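Putative S41 protease (Bacteroides fragilis NCTC 9343, PDB 3K50) is of unproven function but probably acts as a serine peptidase of family S41, cleaving peptide bonds with a protease domain that is accompanied by a PDZ-like domain. Local coordinates at residues Gly75-Tyr81 with Ala92-Val98; Leu108-His112 with Tyr379-Gly383; Gly111-Met115 with Val157-Gly161; Leu131-Thr135 with Met165-Arg169; Asp173-Phe179 with Tyr191-Glu196. One frame throughout, in Å; residues are numbered along the deposited sequence. Where two conformers were deposited one is given.

Interaction 1 of 5, residues Gly75-Tyr81 with Ala92-Val98. With GOL (glycerol), chain C.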
# COMPACT_ATOMS: atom_id res chain seq x y z
N GLY A 75 13.06 -8.59 6.38
CA GLY A 75 12.87 -7.27 5.85
C GLY A 75 12.76 -7.21 4.33
O GLY A 75 13.04 -6.16 3.75
N PHE A 76 12.39 -8.31 3.66
CA PHE A 76 12.17 -8.22 2.20
C PHE A 76 10.93 -8.94 1.73
O PHE A 76 10.49 -9.90 2.34
CB PHE A 76 13.37 -8.73 1.42
CG PHE A 76 13.57 -10.25 1.51
CD1 PHE A 76 14.24 -10.81 2.57
CD2 PHE A 76 13.09 -11.10 0.51
CE1 PHE A 76 14.43 -12.18 2.65
CE2 PHE A 76 13.24 -12.46 0.60
CZ PHE A 76 13.93 -13.00 1.67
N ASP A 77 10.35 -8.44 0.64
CA ASP A 77 9.23 -9.12 -0.02
C ASP A 77 9.75 -9.71 -1.30
O ASP A 77 10.71 -9.21 -1.88
CB ASP A 77 8.08 -8.16 -0.36
CG ASP A 77 7.35 -7.68 0.86
OD1 ASP A 77 7.42 -8.40 1.89
OD2 ASP A 77 6.73 -6.57 0.79
N TYR A 78 9.07 -10.74 -1.79
CA TYR A 78 9.51 -11.45 -2.96
C TYR A 78 8.41 -12.13 -3.76
O TYR A 78 7.29 -12.19 -3.33
CB TYR A 78 10.46 -12.56 -2.51
CG TYR A 78 9.74 -13.62 -1.71
CD1 TYR A 78 9.56 -13.47 -0.34
CD2 TYR A 78 9.20 -14.74 -2.32
CE1 TYR A 78 8.89 -14.39 0.40
CE2 TYR A 78 8.50 -15.68 -1.58
CZ TYR A 78 8.36 -15.50 -0.21
OH TYR A 78 7.68 -16.41 0.56
N THR A 79 8.78 -12.70 -4.90
CA THR A 79 7.90 -13.51 -5.73
C THR A 79 8.72 -14.65 -6.23
O THR A 79 9.84 -14.43 -6.69
CB THR A 79 7.47 -12.82 -7.01
OG1 THR A 79 6.88 -11.56 -6.69
CG2 THR A 79 6.47 -13.71 -7.80
N LEU A 80 8.15 -15.86 -6.17
CA LEU A 80 8.80 -17.09 -6.66
C LEU A 80 8.61 -17.33 -8.15
O LEU A 80 7.52 -17.08 -8.68
CB LEU A 80 8.23 -18.32 -5.96
CG LEU A 80 8.49 -18.40 -4.49
CD1 LEU A 80 8.12 -19.79 -3.99
CD2 LEU A 80 9.96 -18.10 -4.22
N TYR A 81 9.67 -17.79 -8.80
CA TYR A 81 9.66 -18.17 -10.20
C TYR A 81 10.35 -19.51 -10.29
O TYR A 81 11.40 -19.72 -9.68
CB TYR A 81 10.46 -17.19 -11.08
CG TYR A 81 9.77 -15.90 -11.29
CD1 TYR A 81 9.73 -14.95 -10.28
CD2 TYR A 81 9.14 -15.60 -12.50
CE1 TYR A 81 9.08 -13.77 -10.44
CE2 TYR A 81 8.46 -14.41 -12.66
CZ TYR A 81 8.46 -13.48 -11.62
OH TYR A 81 7.84 -12.27 -11.76
N ALA A 92 13.72 -16.60 -5.90
CA ALA A 92 12.91 -15.54 -5.29
C ALA A 92 13.36 -14.12 -5.73
O ALA A 92 14.45 -13.66 -5.36
CB ALA A 92 12.93 -15.66 -3.75
N LEU A 93 12.53 -13.46 -6.52
CA LEU A 93 12.80 -12.12 -7.01
C LEU A 93 12.40 -11.10 -5.94
O LEU A 93 11.23 -11.03 -5.58
CB LEU A 93 12.01 -11.82 -8.31
CG LEU A 93 12.11 -10.41 -8.88
CD1 LEU A 93 13.56 -10.02 -9.07
CD2 LEU A 93 11.34 -10.23 -10.21
N ILE A 94 13.37 -10.30 -5.47
CA ILE A 94 13.08 -9.32 -4.40
C ILE A 94 12.35 -8.10 -4.96
O ILE A 94 12.83 -7.48 -5.91
CB ILE A 94 14.38 -8.93 -3.64
CG1 ILE A 94 14.92 -10.18 -2.93
CG2 ILE A 94 14.09 -7.80 -2.65
CD1 ILE A 94 16.31 -10.02 -2.27
N SER A 95 11.22 -7.74 -4.34
CA SER A 95 10.40 -6.64 -4.75
C SER A 95 10.49 -5.40 -3.84
O SER A 95 10.10 -4.35 -4.25
CB SER A 95 8.93 -7.09 -4.74
OG SER A 95 8.55 -7.54 -3.41
N TYR A 96 10.95 -5.53 -2.60
CA TYR A 96 10.95 -4.45 -1.62
C TYR A 96 11.91 -4.86 -0.50
O TYR A 96 11.93 -6.06 -0.09
CB TYR A 96 9.54 -4.29 -1.07
CG TYR A 96 9.31 -3.06 -0.22
CD1 TYR A 96 9.48 -3.12 1.11
CD2 TYR A 96 8.80 -1.88 -0.76
CE1 TYR A 96 9.24 -2.03 1.91
CE2 TYR A 96 8.54 -0.81 0.02
CZ TYR A 96 8.77 -0.89 1.37
OH TYR A 96 8.54 0.18 2.21
N VAL A 97 12.76 -3.92 -0.06
CA VAL A 97 13.67 -4.15 1.07
C VAL A 97 13.41 -3.06 2.10
O VAL A 97 13.46 -1.86 1.78
CB VAL A 97 15.14 -4.10 0.60
CG1 VAL A 97 16.15 -4.17 1.78
CG2 VAL A 97 15.38 -5.25 -0.37
N VAL A 98 13.16 -3.47 3.34
CA VAL A 98 12.92 -2.56 4.43
C VAL A 98 14.25 -1.95 4.88
O VAL A 98 15.21 -2.70 5.11
CB VAL A 98 12.27 -3.30 5.63
CG1 VAL A 98 12.28 -2.45 6.87
CG2 VAL A 98 10.82 -3.77 5.28
C1 GOL C . 4.86 -7.51 -2.44
O1 GOL C . 5.34 -6.20 -2.18
C2 GOL C . 5.52 -8.01 -3.74
O2 GOL C . 6.26 -9.22 -3.56
C3 GOL C . 4.48 -8.11 -4.86
O3 GOL C . 5.06 -8.43 -6.10
O HOH W 1 9.05 -10.09 -6.97

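Interaction 2 of 5, residues Leu108-His112 with Tyr379-Gly383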
# COMPACT_ATOMS: atom_id res chain seq x y z
N LEU A 108 21.18 -6.57 -0.10
CA LEU A 108 20.13 -6.94 -1.04
C LEU A 108 19.35 -5.72 -1.50
O LEU A 108 19.19 -4.73 -0.78
CB LEU A 108 19.21 -8.00 -0.44
CG LEU A 108 19.74 -9.40 -0.08
CD1 LEU A 108 18.65 -10.15 0.65
CD2 LEU A 108 20.18 -10.15 -1.32
N GLN A 109 18.85 -5.82 -2.73
CA GLN A 109 18.10 -4.76 -3.35
C GLN A 109 16.99 -5.33 -4.19
O GLN A 109 17.09 -6.46 -4.66
CB GLN A 109 19.00 -3.99 -4.35
CG GLN A 109 20.18 -3.29 -3.78
CD GLN A 109 20.83 -2.42 -4.80
OE1 GLN A 109 20.24 -1.44 -5.27
NE2 GLN A 109 22.03 -2.78 -5.18
N ARG A 110 15.98 -4.54 -4.43
CA ARG A 110 14.95 -4.89 -5.40
C ARG A 110 15.60 -5.21 -6.75
O ARG A 110 16.43 -4.43 -7.25
CB ARG A 110 13.97 -3.72 -5.51
CG ARG A 110 12.96 -3.89 -6.61
CD ARG A 110 12.05 -2.73 -6.67
NE ARG A 110 11.24 -2.75 -7.94
CZ ARG A 110 10.02 -3.24 -8.02
NH1 ARG A 110 9.44 -3.76 -6.96
NH2 ARG A 110 9.36 -3.22 -9.15
N GLY A 111 15.23 -6.36 -7.35
CA GLY A 111 15.81 -6.83 -8.61
C GLY A 111 16.81 -7.96 -8.37
O GLY A 111 17.18 -8.67 -9.28
N HIS A 112 17.29 -8.10 -7.15
CA HIS A 112 18.11 -9.25 -6.83
C HIS A 112 17.21 -10.46 -6.70
O HIS A 112 16.04 -10.36 -6.29
CB HIS A 112 18.83 -9.09 -5.50
CG HIS A 112 20.08 -8.29 -5.60
ND1 HIS A 112 20.46 -7.40 -4.63
CD2 HIS A 112 21.05 -8.25 -6.55
CE1 HIS A 112 21.60 -6.84 -4.97
NE2 HIS A 112 21.98 -7.34 -6.13
N TYR A 379 12.97 -4.74 -14.11
CA TYR A 379 12.53 -4.87 -12.70
C TYR A 379 13.73 -4.39 -11.86
O TYR A 379 14.68 -5.14 -11.63
CB TYR A 379 12.15 -6.30 -12.43
CG TYR A 379 11.29 -6.52 -11.22
CD1 TYR A 379 11.82 -6.52 -9.96
CD2 TYR A 379 9.92 -6.75 -11.36
CE1 TYR A 379 11.02 -6.74 -8.86
CE2 TYR A 379 9.11 -6.97 -10.25
CZ TYR A 379 9.66 -6.97 -9.02
OH TYR A 379 8.87 -7.23 -7.91
N LEU A 380 13.68 -3.11 -11.46
CA LEU A 380 14.85 -2.43 -10.92
C LEU A 380 14.53 -1.65 -9.67
O LEU A 380 13.35 -1.46 -9.38
CB LEU A 380 15.39 -1.45 -11.97
CG LEU A 380 16.04 -2.02 -13.22
CD1 LEU A 380 16.17 -0.97 -14.28
CD2 LEU A 380 17.42 -2.70 -12.85
N PRO A 381 15.58 -1.23 -8.91
CA PRO A 381 15.32 -0.43 -7.74
C PRO A 381 14.42 0.76 -7.99
O PRO A 381 14.50 1.38 -9.05
CB PRO A 381 16.70 0.07 -7.33
CG PRO A 381 17.61 -1.14 -7.73
CD PRO A 381 17.03 -1.59 -9.02
N PHE A 382 13.63 1.10 -6.99
CA PHE A 382 12.75 2.26 -7.12
C PHE A 382 13.53 3.56 -7.35
O PHE A 382 14.57 3.82 -6.75
CB PHE A 382 11.92 2.41 -5.87
CG PHE A 382 11.03 1.23 -5.57
CD1 PHE A 382 9.94 0.94 -6.39
CD2 PHE A 382 11.20 0.50 -4.41
CE1 PHE A 382 9.11 -0.11 -6.08
CE2 PHE A 382 10.39 -0.52 -4.11
CZ PHE A 382 9.31 -0.82 -4.93
N GLY A 383 13.02 4.38 -8.26
CA GLY A 383 13.68 5.63 -8.58
C GLY A 383 14.75 5.51 -9.67
O GLY A 383 15.20 6.53 -10.18

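Interaction 3 of 5, residues Gly111-Met115 with Val157-Gly161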
# COMPACT_ATOMS: atom_id res chain seq x y z
N GLY A 111 15.23 -6.36 -7.35
CA GLY A 111 15.81 -6.83 -8.61
C GLY A 111 16.81 -7.96 -8.37
O GLY A 111 17.18 -8.67 -9.28
N HIS A 112 17.29 -8.10 -7.15
CA HIS A 112 18.11 -9.25 -6.83
C HIS A 112 17.21 -10.46 -6.70
O HIS A 112 16.04 -10.36 -6.29
CB HIS A 112 18.83 -9.09 -5.50
CG HIS A 112 20.08 -8.29 -5.60
ND1 HIS A 112 20.46 -7.40 -4.63
CD2 HIS A 112 21.05 -8.25 -6.55
CE1 HIS A 112 21.60 -6.84 -4.97
NE2 HIS A 112 21.98 -7.34 -6.13
N TRP A 113 17.78 -11.61 -7.01
CA TRP A 113 17.06 -12.88 -6.92
C TRP A 113 17.81 -13.76 -5.94
O TRP A 113 19.03 -13.85 -6.03
CB TRP A 113 17.07 -13.60 -8.25
CG TRP A 113 16.37 -12.93 -9.38
CD1 TRP A 113 16.79 -11.85 -10.06
CD2 TRP A 113 15.18 -13.39 -10.04
NE1 TRP A 113 15.92 -11.56 -11.09
CE2 TRP A 113 14.93 -12.49 -11.10
CE3 TRP A 113 14.29 -14.44 -9.82
CZ2 TRP A 113 13.81 -12.61 -11.93
CZ3 TRP A 113 13.21 -14.58 -10.67
CH2 TRP A 113 12.98 -13.66 -11.72
N ILE A 114 17.10 -14.34 -4.97
CA ILE A 114 17.70 -15.30 -4.05
C ILE A 114 17.58 -16.67 -4.74
O ILE A 114 16.48 -17.10 -5.10
CB ILE A 114 17.01 -15.33 -2.70
CG1 ILE A 114 17.06 -13.97 -2.00
CG2 ILE A 114 17.72 -16.29 -1.76
CD1 ILE A 114 16.31 -13.97 -0.64
N MSE A 115 18.71 -17.33 -4.94
CA MSE A 115 18.77 -18.62 -5.68
C MSE A 115 19.04 -19.86 -4.82
O MSE A 115 18.62 -20.96 -5.20
CB MSE A 115 19.84 -18.55 -6.76
CG MSE A 115 19.64 -17.43 -7.74
SE MSE A 115 21.03 -17.36 -9.05
CE MSE A 115 20.41 -18.76 -10.33
N VAL A 157 17.97 -16.08 -14.93
CA VAL A 157 18.57 -15.62 -13.70
C VAL A 157 19.95 -16.25 -13.60
O VAL A 157 20.06 -17.47 -13.60
CB VAL A 157 17.69 -16.00 -12.53
CG1 VAL A 157 18.27 -15.51 -11.20
CG2 VAL A 157 16.29 -15.41 -12.79
N VAL A 158 20.99 -15.43 -13.56
CA VAL A 158 22.36 -15.92 -13.50
C VAL A 158 23.01 -15.57 -12.17
O VAL A 158 22.84 -14.45 -11.66
CB VAL A 158 23.18 -15.37 -14.67
CG1 VAL A 158 22.50 -15.77 -16.00
CG2 VAL A 158 23.32 -13.87 -14.60
N PRO A 159 23.76 -16.52 -11.57
CA PRO A 159 24.34 -16.16 -10.28
C PRO A 159 25.39 -15.08 -10.41
O PRO A 159 26.13 -15.09 -11.38
CB PRO A 159 25.02 -17.46 -9.82
CG PRO A 159 24.47 -18.53 -10.72
CD PRO A 159 24.14 -17.88 -11.98
N ILE A 160 25.41 -14.16 -9.47
CA ILE A 160 26.41 -13.10 -9.46
C ILE A 160 27.24 -13.07 -8.17
O ILE A 160 28.21 -12.32 -8.10
CB ILE A 160 25.76 -11.70 -9.63
CG1 ILE A 160 24.84 -11.41 -8.46
CG2 ILE A 160 25.06 -11.63 -10.97
CD1 ILE A 160 24.42 -9.93 -8.35
N GLY A 161 26.83 -13.82 -7.14
CA GLY A 161 27.57 -13.84 -5.89
C GLY A 161 26.86 -14.45 -4.70
O GLY A 161 25.89 -15.20 -4.84

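Interaction 4 of 5, residues Leu131-Thr135 with Met165-Arg169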
# COMPACT_ATOMS: atom_id res chain seq x y z
N LEU A 131 10.93 -15.87 5.16
CA LEU A 131 10.27 -14.85 5.95
C LEU A 131 11.00 -14.51 7.23
O LEU A 131 11.10 -13.35 7.60
CB LEU A 131 8.86 -15.33 6.26
CG LEU A 131 7.85 -15.42 5.12
CD1 LEU A 131 6.56 -16.01 5.68
CD2 LEU A 131 7.57 -14.06 4.53
N GLN A 132 11.54 -15.51 7.90
CA GLN A 132 12.24 -15.31 9.17
C GLN A 132 13.10 -16.49 9.51
O GLN A 132 12.94 -17.55 8.91
CB GLN A 132 11.21 -15.13 10.27
CG GLN A 132 10.11 -16.15 10.15
CD GLN A 132 9.37 -16.33 11.44
OE1 GLN A 132 8.89 -15.36 12.04
NE2 GLN A 132 9.28 -17.59 11.89
N GLY A 133 14.00 -16.32 10.47
CA GLY A 133 14.87 -17.39 10.90
C GLY A 133 16.21 -16.87 11.37
O GLY A 133 16.35 -15.69 11.69
N SER A 134 17.17 -17.78 11.41
CA SER A 134 18.52 -17.47 11.85
C SER A 134 19.32 -16.88 10.68
O SER A 134 18.75 -16.63 9.60
CB SER A 134 19.19 -18.75 12.39
OG SER A 134 19.18 -19.75 11.37
N THR A 135 20.62 -16.62 10.92
CA THR A 135 21.52 -16.12 9.92
C THR A 135 21.55 -17.14 8.79
O THR A 135 21.47 -18.33 9.07
CB THR A 135 22.93 -15.94 10.50
OG1 THR A 135 22.86 -14.94 11.53
CG2 THR A 135 23.91 -15.49 9.44
N MSE A 165 23.08 -13.15 5.41
CA MSE A 165 21.95 -12.38 5.89
C MSE A 165 21.78 -12.62 7.37
O MSE A 165 21.62 -13.76 7.80
CB MSE A 165 20.65 -12.75 5.17
CG MSE A 165 19.55 -11.80 5.53
SE MSE A 165 18.04 -11.94 4.39
CE MSE A 165 17.62 -13.81 4.66
N PRO A 166 21.76 -11.55 8.18
CA PRO A 166 21.61 -11.78 9.62
C PRO A 166 20.23 -12.32 9.99
O PRO A 166 19.31 -12.32 9.14
CB PRO A 166 21.84 -10.38 10.24
CG PRO A 166 22.25 -9.48 9.14
CD PRO A 166 21.88 -10.13 7.83
N ALA A 167 20.09 -12.77 11.24
CA ALA A 167 18.85 -13.35 11.73
C ALA A 167 17.72 -12.34 11.68
O ALA A 167 17.95 -11.13 11.84
CB ALA A 167 19.01 -13.92 13.16
N SER A 168 16.51 -12.83 11.44
CA SER A 168 15.36 -11.96 11.42
C SER A 168 15.13 -11.23 12.74
O SER A 168 15.61 -11.64 13.77
CB SER A 168 14.12 -12.75 11.07
OG SER A 168 13.97 -13.89 11.87
N ARG A 169 14.38 -10.13 12.69
CA ARG A 169 14.08 -9.39 13.92
C ARG A 169 12.85 -8.58 13.67
O ARG A 169 12.39 -8.56 12.56
CB ARG A 169 15.26 -8.55 14.40
CG ARG A 169 15.74 -7.53 13.47
CD ARG A 169 17.08 -7.03 13.96
NE ARG A 169 17.46 -5.96 13.06
CZ ARG A 169 18.48 -5.93 12.22
NH1 ARG A 169 19.41 -6.90 12.12
NH2 ARG A 169 18.60 -4.86 11.49

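Interaction 5 of 5, residues Asp173-Phe179 with Tyr191-Glu196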
# COMPACT_ATOMS: atom_id res chain seq x y z
N ASP A 173 8.73 -0.50 9.35
CA ASP A 173 8.96 0.04 8.01
C ASP A 173 8.35 1.44 7.89
O ASP A 173 7.17 1.63 8.16
CB ASP A 173 8.39 -0.89 6.93
CG ASP A 173 8.79 -0.44 5.51
OD1 ASP A 173 9.92 0.04 5.35
OD2 ASP A 173 7.99 -0.55 4.55
N LYS A 174 9.15 2.41 7.47
CA LYS A 174 8.73 3.82 7.31
C LYS A 174 7.99 4.10 5.97
O LYS A 174 8.40 3.64 4.90
CB LYS A 174 9.96 4.71 7.49
CG LYS A 174 10.48 4.66 8.96
CD LYS A 174 11.74 5.53 9.25
N PRO A 175 6.86 4.83 6.01
CA PRO A 175 6.15 5.06 4.74
C PRO A 175 6.89 5.79 3.60
O PRO A 175 6.68 5.43 2.43
CB PRO A 175 4.94 5.91 5.15
CG PRO A 175 4.82 5.73 6.61
CD PRO A 175 6.16 5.43 7.14
N VAL A 176 7.72 6.79 3.93
CA VAL A 176 8.48 7.51 2.91
C VAL A 176 9.65 6.61 2.54
O VAL A 176 10.73 6.65 3.16
CB VAL A 176 8.97 8.85 3.39
CG1 VAL A 176 9.87 9.50 2.34
CG2 VAL A 176 7.79 9.77 3.71
N HIS A 177 9.40 5.76 1.56
CA HIS A 177 10.38 4.69 1.19
C HIS A 177 11.48 5.11 0.28
O HIS A 177 12.63 4.68 0.43
CB HIS A 177 9.61 3.53 0.56
CG HIS A 177 10.47 2.35 0.26
ND1 HIS A 177 11.10 1.62 1.24
CD2 HIS A 177 10.81 1.78 -0.93
CE1 HIS A 177 11.78 0.64 0.66
NE2 HIS A 177 11.62 0.72 -0.65
N ARG A 178 11.17 5.95 -0.68
CA ARG A 178 12.20 6.45 -1.58
C ARG A 178 11.76 7.82 -2.15
O ARG A 178 10.56 8.03 -2.43
CB ARG A 178 12.46 5.45 -2.72
CG ARG A 178 13.95 5.27 -3.15
CD ARG A 178 14.80 4.56 -2.06
NE ARG A 178 15.03 3.09 -2.17
CZ ARG A 178 15.22 2.25 -1.13
NH1 ARG A 178 14.99 2.60 0.14
NH2 ARG A 178 15.50 0.97 -1.38
N PHE A 179 12.77 8.66 -2.35
CA PHE A 179 12.70 10.06 -2.81
C PHE A 179 13.68 10.34 -3.92
O PHE A 179 14.84 9.89 -3.87
CB PHE A 179 13.13 10.96 -1.65
CG PHE A 179 13.29 12.43 -2.01
CD1 PHE A 179 14.50 12.93 -2.51
CD2 PHE A 179 12.25 13.33 -1.77
CE1 PHE A 179 14.67 14.32 -2.82
CE2 PHE A 179 12.40 14.69 -2.05
CZ PHE A 179 13.64 15.18 -2.59
N TYR A 191 9.87 12.28 -7.56
CA TYR A 191 9.46 10.86 -7.49
C TYR A 191 9.34 10.50 -6.00
O TYR A 191 10.28 10.69 -5.21
CB TYR A 191 10.48 9.93 -8.18
CG TYR A 191 10.21 8.46 -7.89
CD1 TYR A 191 9.16 7.80 -8.52
CD2 TYR A 191 10.97 7.75 -6.98
CE1 TYR A 191 8.88 6.47 -8.28
CE2 TYR A 191 10.68 6.41 -6.70
CZ TYR A 191 9.65 5.79 -7.35
OH TYR A 191 9.34 4.51 -7.09
N LEU A 192 8.19 9.99 -5.63
CA LEU A 192 7.97 9.53 -4.28
C LEU A 192 7.35 8.15 -4.21
O LEU A 192 6.24 7.95 -4.68
CB LEU A 192 7.05 10.51 -3.54
CG LEU A 192 6.64 10.25 -2.08
CD1 LEU A 192 7.84 10.41 -1.15
CD2 LEU A 192 5.55 11.18 -1.67
N MSE A 193 8.06 7.24 -3.56
CA MSE A 193 7.58 5.90 -3.24
C MSE A 193 7.05 5.97 -1.78
O MSE A 193 7.83 5.95 -0.84
CB MSE A 193 8.68 4.87 -3.44
CG MSE A 193 8.19 3.48 -3.59
SE MSE A 193 7.10 2.65 -2.18
CE MSE A 193 6.68 1.03 -3.19
N TYR A 194 5.72 6.12 -1.64
CA TYR A 194 5.03 6.32 -0.35
C TYR A 194 4.22 5.07 -0.10
O TYR A 194 3.25 4.81 -0.81
CB TYR A 194 4.10 7.53 -0.42
CG TYR A 194 3.37 7.87 0.88
CD1 TYR A 194 4.05 8.35 1.95
CD2 TYR A 194 1.99 7.82 0.96
CE1 TYR A 194 3.37 8.72 3.16
CE2 TYR A 194 1.29 8.18 2.13
CZ TYR A 194 1.99 8.64 3.22
OH TYR A 194 1.32 9.01 4.36
N ASN A 195 4.58 4.31 0.92
CA ASN A 195 4.04 2.93 1.00
C ASN A 195 2.92 2.65 1.98
O ASN A 195 2.39 1.57 1.96
CB ASN A 195 5.21 1.95 1.26
CG ASN A 195 4.96 0.56 0.65
OD1 ASN A 195 4.51 0.45 -0.47
ND2 ASN A 195 5.21 -0.48 1.42
N GLU A 196 2.56 3.63 2.81
CA GLU A 196 1.54 3.41 3.81
C GLU A 196 1.07 4.75 4.32
O GLU A 196 1.87 5.62 4.60
CB GLU A 196 2.11 2.58 4.98
CG GLU A 196 1.09 2.12 5.89
CD GLU A 196 1.63 1.43 7.13
OE1 GLU A 196 2.86 1.43 7.38
OE2 GLU A 196 0.79 0.89 7.87
O HOH W 2 5.51 0.19 4.53
O HOH W 3 5.06 1.99 6.34

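Interaction 1 of 5, residues Gly75-Tyr81 with Ala92-Val98
This is the antiparallel pairing of a beta hairpin, Gly75-Tyr81 against Ala92-Val98, at the margin of the five-stranded sheet of the PDZ-like domain. Five backbone bonds zip it together. The straightest runs from Val98 N to Gly75 O (2.7 Å, 176° at the hydrogen), and Thr79 and Leu93 bond to each other in both directions. The second strand holds one residue more than the first in the middle: Phe76 sits opposite Val97, but Tyr78 is opposite Ile94. At that step Asp77 N bonds to Tyr96 O while Ser95 N reaches Asp77 O (2.9 Å) from above the carbonyl plane.

On the face carrying Phe76, Tyr78 and Leu80 the contact is greasy. Phe76 CD2 meets Ile94 CG1 at 4.0 Å, the two side chains crossing at about a right angle. Ala92 CB is touched by Leu80 CD2 (3.9 Å) and by Tyr78 CD2, whose ring then leads outward and sends its hydroxyl to Glu127. Near Asp77 and Thr79 the contact turns polar. Ser95 OG, set between its backbone N and carbonyl carbon (chi1 58°), shares a hydrogen bond with glycerol O2 (2.8 Å); the glycerol's O1 makes a weak bond to Asp77 OD2. A water joins Thr79 OG1 (2.6 Å) to Leu93 O.

Strand 113-117 continues the sheet beyond 92-97, pairing with Ala92 and Ile94. Helix 102-105 packs on Phe76 and Val97, and Tyr96 stacks on His177 of the edge strand of the protease-domain sheet.

Interaction 2 of 5, residues Leu108-His112 with Tyr379-Gly383
Arg110 lies flat between two aromatic rings, Tyr379 over one face of its guanidinium and Phe382 over the opposite one. It projects from a type II beta turn, Gln109-His112, with Gly111 at the third position and His112 N bonded back to Gln109 O. The loop Tyr379-Gly383, which follows the last strand of the protease-domain sheet, supplies both rings, and the contact joins the PDZ-like region to the C-terminal part.

The stack on Tyr379 is the flatter one: planes 16° apart, with Arg110 CZ 4.1 Å from the ring centroid, a cation-pi contact. Phe382 is turned a little further, 25°, and covers more of the stem, since Arg110 CD sits 3.8 Å from its centroid, almost on the ring normal, as a CH-pi contact. Extended from CG to NE, the arginine chain carries its flat head clear of the turn and into the slot.

At the edge, Arg110 NE gives a bent bond to Leu380 O (2.9 Å, 140° at the hydrogen). The oxygen is in the guanidinium plane, yet the NH comes from above the carbonyl plane. Beyond the loop, NH2 forms a salt bridge with Glu372 and NH1 bonds to Ser95 O and Tyr233 OH, which fixes the rotation of the head. Arg232 lies close to NH2, a like charge that Glu372 probably offsets.

Pro381 closes the turn side, its CD 3.4 Å from Arg110 O and its CG 3.6 Å from Gln109 OE1.

Interaction 3 of 5, residues Gly111-Met115 with Val157-Gly161
The carbonyl oxygen of Val157 is met by a methyl: CE of selenomethionine Met115 comes to 3.5 Å from Val157 O, and no hydrogen bond links Gly111-Met115 with Val157-Gly161. What holds them is apolar. The extended chi2 of Met115 (178°) carries SE alongside the other strand, 3.7 Å from Pro159 CA and 4.0 Å from Pro159 CG; the bend at chi3 then turns CE to Val157 O. SE also lies 4.0 Å from Val157 CG1.

Both segments belong to the antiparallel sheet of the PDZ-like domain, but they are not neighbours in it. Strand 136-146 lies between them, bonding through Gly141 to Trp113, and the short strand segments cross at 85° with their axes 8.6 Å apart. Such a crossing is consistent with a curled sheet, which brings side chains of 154-165 over those of 113-117. On the outer strand, Ile160 and Gly161 form a classic bulge opposite Ile140.

Val157 wedges its two methyls against the indole of Trp113. CG2 stands over one face of the six-membered ring, 3.5 Å from its centroid and only 7° off the normal, a CH-pi contact, while CG1 touches Trp113 CB and CG at 3.7 Å.

Interaction 4 of 5, residues Leu131-Thr135 with Met165-Arg169
Gly133 and Ser168 grip each other by two hydrogen bonds where two loops meet at the surface of the PDZ-like domain. One loop leads into strand 136-146 and the other leaves strand 154-165. Met165 pairs with Arg136 by backbone bonding, so the contact carries the antiparallel pairing of those strands a few residues further without regular strand geometry.

The conformation of Ser168 makes the pairing two-pronged. With OG tucked between its own backbone N and carbonyl carbon (chi1 51°), the hydroxyl faces the same glycine as the amide. Gly133 N donates to Ser168 OG (2.8 Å, nearly straight at 170°), and Ser168 N donates to Gly133 O (2.9 Å). Gln132 adds only its stem here, CB lying 3.4 Å from Ser168 OG.

Ala167 lays its CB against Gly133 O. Selenomethionine Met165 touches chiefly through its backbone; its side chain packs on Pro102, Tyr74 and Ala106, while Arg169 turns away to a salt bridge with Glu105.

Thr135 ends the contact: its OG1 lies toward Ala167 N (3.5 Å), while CG2, swung opposite the backbone N (chi1, to OG1, -63°), rests 3.3 Å from Met165 O, and Thr135 CA presents its hydrogen to the same Met165 O at 3.2 Å.

Interaction 5 of 5, residues Asp173-Phe179 with Tyr191-Glu196
Pro175 and Asn195 start the backbone bonding between Asp173-Phe179 and Tyr191-Glu196, an antiparallel hairpin at the edge of the protease-domain sheet. Asn195 N donates to Pro175 O (2.8 Å). Then comes a classic beta bulge: His177 and Arg178 both face Met193, whose O takes a bond from His177 N (2.9 Å) nearly along the C=O axis and a weak one from Arg178 N (3.3 Å). Arg178 O accepts Met193 N in return. Just before the bulge, Val176 makes an inverse gamma turn.

Side-chain and water bonds come next. Arg178, bent at chi2 and chi3, gives NH1 to His177 O within its own strand, the nitrogen offset toward the rim of the imidazole face. One water donates to Asp173 OD2 (2.6 Å) and accepts from Asn195 ND2; OD2 is also hydrogen-bonded to Tyr96 OH. Another water donates to both Asp173 O and Glu196 OE1.

Among apolar contacts, Val176 CG1 meets Leu192 CD1 at 4.1 Å, and CG2 of the same valine comes to the edge of the Tyr194 ring. Pro175 CB touches Tyr194 CE1 at 3.8 Å. Selenomethionine Met193 runs alongside His177 in the same direction, with SE 3.8 Å from His177 CB.

Strand 226-230 continues the sheet beyond 187-194, bonding to Leu192 and Tyr194. Helix 207-221 packs on Pro175, Phe179 and Leu192, while Phe382 touches Tyr191 and Met193.

Interactions 1, 3 and 4 belong to the PDZ-like region. The first two share its five-stranded sheet, their centres about 12 Å apart, and interaction 4 joins loops at the ends of its last two strands. Interaction 5 lies in the edge hairpin of the six-stranded protease-domain sheet, about 25 Å from interaction 3 between centres. Interaction 2 comes between, about 9 Å from interaction 1 and 14 Å from interaction 5. Along the chain, interaction 1 closes first; interactions 3 and 4 alternate their segments, and interactions 4 and 5 are nested in the long loop interaction 2 closes. Interaction 2 bridges the two parts, and the hairpins of interactions 1 and 5 meet beside it through Tyr96 with Asp173 and His177.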